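Local coordinates for GGDEF and EAL domain-containing protein (Vibrio cholerae O1 str. 2010EL-1786, PDB 6PWJ) that joins a GGDEF-family and an EAL-family domain, types linked to cyclic di-GMP turnover, and probably takes part in signalling by that nucleotide, at residues G46-Q51 and L135-V140; G332-G337 and Y353-Y358. One frame throughout, in Å; residues are numbered along the deposited sequence.

Contact 1: residues G46-Q51 and L135-V140; sequences GVAILQ and LSLGVV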
# COMPACT_ATOMS: atom_id res chain seq x y z
N GLY A 46 -11.74 -2.22 -6.99
CA GLY A 46 -12.35 -1.50 -8.10
C GLY A 46 -11.44 -0.40 -8.60
O GLY A 46 -10.64 0.17 -7.86
N VAL A 47 -11.57 -0.11 -9.89
CA VAL A 47 -10.87 0.98 -10.55
C VAL A 47 -11.89 1.81 -11.31
O VAL A 47 -12.84 1.26 -11.88
CB VAL A 47 -9.76 0.47 -11.50
CG1 VAL A 47 -9.01 1.64 -12.12
CG2 VAL A 47 -8.81 -0.46 -10.76
N ALA A 48 -11.70 3.12 -11.32
CA ALA A 48 -12.64 4.03 -11.97
C ALA A 48 -11.87 5.07 -12.76
O ALA A 48 -10.80 5.52 -12.35
CB ALA A 48 -13.55 4.72 -10.94
N ILE A 49 -12.42 5.45 -13.91
CA ILE A 49 -11.89 6.52 -14.75
C ILE A 49 -12.96 7.59 -14.86
O ILE A 49 -14.06 7.33 -15.35
CB ILE A 49 -11.48 6.01 -16.14
CG1 ILE A 49 -10.17 5.22 -16.05
CG2 ILE A 49 -11.35 7.18 -17.11
CD1 ILE A 49 -9.60 4.84 -17.40
N LEU A 50 -12.64 8.79 -14.39
CA LEU A 50 -13.55 9.93 -14.47
C LEU A 50 -13.12 10.83 -15.62
O LEU A 50 -12.02 11.40 -15.59
CB LEU A 50 -13.56 10.71 -13.15
CG LEU A 50 -14.34 12.02 -13.17
CD1 LEU A 50 -15.79 11.78 -13.57
CD2 LEU A 50 -14.26 12.72 -11.82
N GLN A 51 -13.98 10.95 -16.63
CA GLN A 51 -13.75 11.85 -17.75
C GLN A 51 -14.53 13.13 -17.49
O GLN A 51 -15.74 13.20 -17.75
CB GLN A 51 -14.16 11.19 -19.07
CG GLN A 51 -13.19 10.14 -19.57
CD GLN A 51 -13.50 9.68 -20.98
OE1 GLN A 51 -14.64 9.79 -21.44
NE2 GLN A 51 -12.49 9.18 -21.68
N LEU A 135 -19.58 14.92 -17.59
CA LEU A 135 -18.64 13.86 -17.24
C LEU A 135 -19.11 12.54 -17.82
O LEU A 135 -20.25 12.38 -18.24
CB LEU A 135 -18.47 13.76 -15.73
CG LEU A 135 -19.70 13.25 -14.98
CD1 LEU A 135 -19.65 11.74 -14.78
CD2 LEU A 135 -19.87 13.97 -13.64
N SER A 136 -18.18 11.58 -17.83
CA SER A 136 -18.47 10.18 -18.15
C SER A 136 -17.63 9.33 -17.21
O SER A 136 -16.41 9.48 -17.16
CB SER A 136 -18.15 9.86 -19.61
OG SER A 136 -18.90 10.68 -20.49
N LEU A 137 -18.29 8.45 -16.45
CA LEU A 137 -17.63 7.69 -15.39
C LEU A 137 -17.69 6.20 -15.71
O LEU A 137 -18.77 5.65 -15.92
CB LEU A 137 -18.29 7.97 -14.04
CG LEU A 137 -17.71 7.22 -12.84
CD1 LEU A 137 -16.25 7.58 -12.65
CD2 LEU A 137 -18.51 7.53 -11.58
N GLY A 138 -16.52 5.57 -15.74
CA GLY A 138 -16.44 4.13 -15.93
C GLY A 138 -15.86 3.43 -14.72
O GLY A 138 -14.75 3.74 -14.29
N VAL A 139 -16.61 2.48 -14.16
CA VAL A 139 -16.20 1.76 -12.96
C VAL A 139 -16.06 0.28 -13.31
O VAL A 139 -16.92 -0.29 -13.99
CB VAL A 139 -17.20 1.95 -11.81
CG1 VAL A 139 -16.75 1.17 -10.58
CG2 VAL A 139 -17.36 3.43 -11.48
N VAL A 140 -14.98 -0.33 -12.84
CA VAL A 140 -14.69 -1.74 -13.08
C VAL A 140 -14.47 -2.43 -11.75
O VAL A 140 -13.64 -2.00 -10.95
CB VAL A 140 -13.46 -1.93 -13.99
CG1 VAL A 140 -13.04 -3.39 -14.01
CG2 VAL A 140 -13.77 -1.44 -15.40
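Leu50 and Leu137 both swing CG opposite their own backbone N (chi1 173° and 179°), and Leu137 CD1 thereby settles 4.2 Å from Leu50 CB and 3.5 Å from Ile49 O. Leu135 instead holds CG between its N and its carbonyl carbon (chi1 68°). Leu135 CB and CD1 each lie 4.0 Å from Leu50 CD1, with the two side chains running at a slant to each other. Further along the same face, Ala48 CB meets Val139 CG2 at 4.1 Å, and helix 106-121 packs over the leucines through Ile116, Ile117 and Val120. The backbones form a regular antiparallel ladder. Val47-Val140, Ile49-Gly138 and Gln51-Ser136 are hydrogen-bonded pairs, each closed by two N-H...O bonds, such as Ile49 N to Gly138 O at 2.9 Å. Ala48-Val139 and Leu50-Leu137 are the non-hydrogen-bonded pairs between them. This couples adjacent inner strands of the five-stranded GGDEF-domain sheet, whose strand order is 2-3-1-4-5. On the face carrying Val47, Gln51 and Val140, helix 148-164 packs through Leu155 and Leu159. Gln51 OE1 comes within 4.0 Å of Ser136 CB, while its NE2 is hydrogen-bonded to Glu96 of the neighbouring strand 96-102.

Contact 2: residues G332-G337 and Y353-Y358; sequences GVDNYG and YVKLDY. With MG (magnesium ion), chain C.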
# COMPACT_ATOMS: atom_id res chain seq x y z
N GLY A 332 10.53 -1.71 11.86
CA GLY A 332 10.88 -1.06 10.62
C GLY A 332 9.65 -0.46 9.97
O GLY A 332 8.51 -0.74 10.36
N VAL A 333 9.89 0.39 8.98
CA VAL A 333 8.83 1.10 8.27
C VAL A 333 8.50 0.32 7.00
O VAL A 333 9.38 0.07 6.16
CB VAL A 333 9.24 2.54 7.94
CG1 VAL A 333 8.10 3.27 7.24
CG2 VAL A 333 9.66 3.27 9.20
N ASP A 334 7.23 -0.05 6.85
CA ASP A 334 6.75 -0.72 5.65
C ASP A 334 6.01 0.30 4.78
O ASP A 334 5.27 1.15 5.29
CB ASP A 334 5.82 -1.88 6.00
CG ASP A 334 5.74 -2.92 4.90
OD1 ASP A 334 6.38 -2.73 3.85
OD2 ASP A 334 5.04 -3.94 5.09
N ASN A 335 6.24 0.22 3.47
CA ASN A 335 5.65 1.17 2.53
C ASN A 335 6.23 2.57 2.75
O ASN A 335 5.52 3.58 2.66
CB ASN A 335 4.13 1.19 2.63
CG ASN A 335 3.52 -0.18 2.41
OD1 ASN A 335 3.83 -0.87 1.44
ND2 ASN A 335 2.65 -0.60 3.32
N TYR A 336 7.53 2.63 3.03
CA TYR A 336 8.20 3.90 3.31
C TYR A 336 8.05 4.86 2.13
O TYR A 336 8.29 4.49 0.98
CB TYR A 336 9.67 3.63 3.61
CG TYR A 336 10.56 4.86 3.64
CD1 TYR A 336 10.44 5.81 4.65
CD2 TYR A 336 11.54 5.04 2.68
CE1 TYR A 336 11.26 6.92 4.68
CE2 TYR A 336 12.36 6.15 2.70
CZ TYR A 336 12.22 7.08 3.70
OH TYR A 336 13.04 8.19 3.73
N GLY A 337 7.63 6.09 2.43
CA GLY A 337 7.47 7.13 1.44
C GLY A 337 6.16 7.12 0.70
O GLY A 337 5.93 8.01 -0.14
N TYR A 353 14.89 -0.26 9.96
CA TYR A 353 14.92 -0.38 8.51
C TYR A 353 13.71 0.34 7.93
O TYR A 353 12.73 0.61 8.63
CB TYR A 353 14.93 -1.84 8.06
CG TYR A 353 13.68 -2.62 8.42
CD1 TYR A 353 12.55 -2.55 7.62
CD2 TYR A 353 13.64 -3.41 9.55
CE1 TYR A 353 11.40 -3.26 7.95
CE2 TYR A 353 12.50 -4.12 9.89
CZ TYR A 353 11.38 -4.04 9.08
OH TYR A 353 10.25 -4.74 9.41
N VAL A 354 13.80 0.65 6.64
CA VAL A 354 12.68 1.19 5.88
C VAL A 354 12.47 0.29 4.67
O VAL A 354 13.39 0.07 3.88
CB VAL A 354 12.93 2.65 5.44
CG1 VAL A 354 12.92 3.58 6.64
CG2 VAL A 354 14.25 2.76 4.69
N LYS A 355 11.25 -0.23 4.53
CA LYS A 355 10.87 -1.01 3.35
C LYS A 355 10.22 -0.07 2.35
O LYS A 355 9.05 0.30 2.50
CB LYS A 355 9.93 -2.15 3.73
CG LYS A 355 10.57 -3.53 3.72
CD LYS A 355 9.52 -4.60 3.46
CE LYS A 355 10.12 -6.00 3.44
NZ LYS A 355 10.52 -6.43 4.81
N LEU A 356 10.97 0.33 1.33
CA LEU A 356 10.45 1.28 0.36
C LEU A 356 9.21 0.72 -0.32
O LEU A 356 9.16 -0.45 -0.71
CB LEU A 356 11.51 1.64 -0.68
CG LEU A 356 12.52 2.71 -0.26
CD1 LEU A 356 13.63 2.10 0.58
CD2 LEU A 356 13.07 3.43 -1.48
N ASP A 357 8.19 1.58 -0.47
CA ASP A 357 6.95 1.18 -1.12
C ASP A 357 7.21 0.78 -2.57
O ASP A 357 8.19 1.19 -3.19
CB ASP A 357 5.94 2.32 -1.06
CG ASP A 357 4.62 1.96 -1.71
OD1 ASP A 357 3.82 1.23 -1.08
OD2 ASP A 357 4.37 2.40 -2.85
N TYR A 358 6.30 -0.04 -3.09
CA TYR A 358 6.42 -0.51 -4.47
C TYR A 358 6.58 0.64 -5.45
O TYR A 358 7.24 0.49 -6.49
CB TYR A 358 5.18 -1.34 -4.83
CG TYR A 358 5.15 -1.86 -6.25
CD1 TYR A 358 4.69 -1.06 -7.30
CD2 TYR A 358 5.55 -3.15 -6.54
CE1 TYR A 358 4.66 -1.54 -8.59
CE2 TYR A 358 5.52 -3.64 -7.84
CZ TYR A 358 5.07 -2.83 -8.86
OH TYR A 358 5.03 -3.31 -10.15
MG MG C . 5.44 -5.98 4.81
O HOH W 1 6.33 -5.23 3.11
O HOH W 2 4.14 -5.95 3.24
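The side chains of Asp334 and Lys355 cross at a slant, with Asp334 OD1 3.6 Å from Lys355 CB. The other carboxylate oxygen, Asp334 OD2, binds the magnesium ion at 2.1 Å. Asp334 OD1 is 3.5 Å from the magnesium ion, so the carboxylate is a one-oxygen ligand. Glu218, Asn272, Glu304 and two waters complete a six-fold shell. A bend at the end of the Lys355 chain (chi4 71°) carries NZ away from Asp334 toward Glu304, with which it forms a salt bridge, linking the lysine to a second metal ligand. Behind this shell the backbones fix the register. Val333 N donates to Tyr353 O, and Val333 O accepts from Lys355 N. Where segment 332-337 turns a corner at Asp334 and Asn335, Tyr336 N reaches Lys355 O at 2.8 Å from above the carbonyl plane, and Asp357 N returns to Tyr336 O. Gly332 CA sits over the centre of the Tyr353 ring, 3.4 Å from its centroid, in a CH-pi contact. On the other side of the sheet lies the Tyr336 ring: Val354 CB is over one face, 3.7 Å from Tyr336 CG, and Leu356 CG is at the edge, 3.9 Å from Tyr336 CD2. The Tyr336 hydroxyl bonds to Ile376 O of helix 367-381. Strands 330-336 and 353-356, with helix 345-349 between them, make a beta-alpha-beta crossover of the EAL barrel, and the metal site lies toward the C-terminal ends of its strands. With one oxygen on magnesium and the other against the aliphatic part of Lys355, the Asp334 carboxylate is limited in how it can turn, consistent with a metal site like those of EAL phosphodiesterases, though metal binding alone does not establish activity.

Overall arrangement
Both contacts are buried pairings of neighbouring strands, but they share no secondary-structure element. Contact 1 belongs to the GGDEF domain and contact 2 to the EAL domain, which follows it in the chain; their centres are 30 Å apart and their nearest atoms about 14 Å. Contact 1 is an antiparallel pairing well away from the centre of the chain, with aliphatic side chains clasped by helices and 83 residues between its segments. Contact 2 is parallel, nearer that centre, and bridged by a short crossover of 15 residues. It combines aromatic packing with a magnesium site that is flanked by a salt bridge, whereas the side-chain chemistry across contact 1 is mainly apolar.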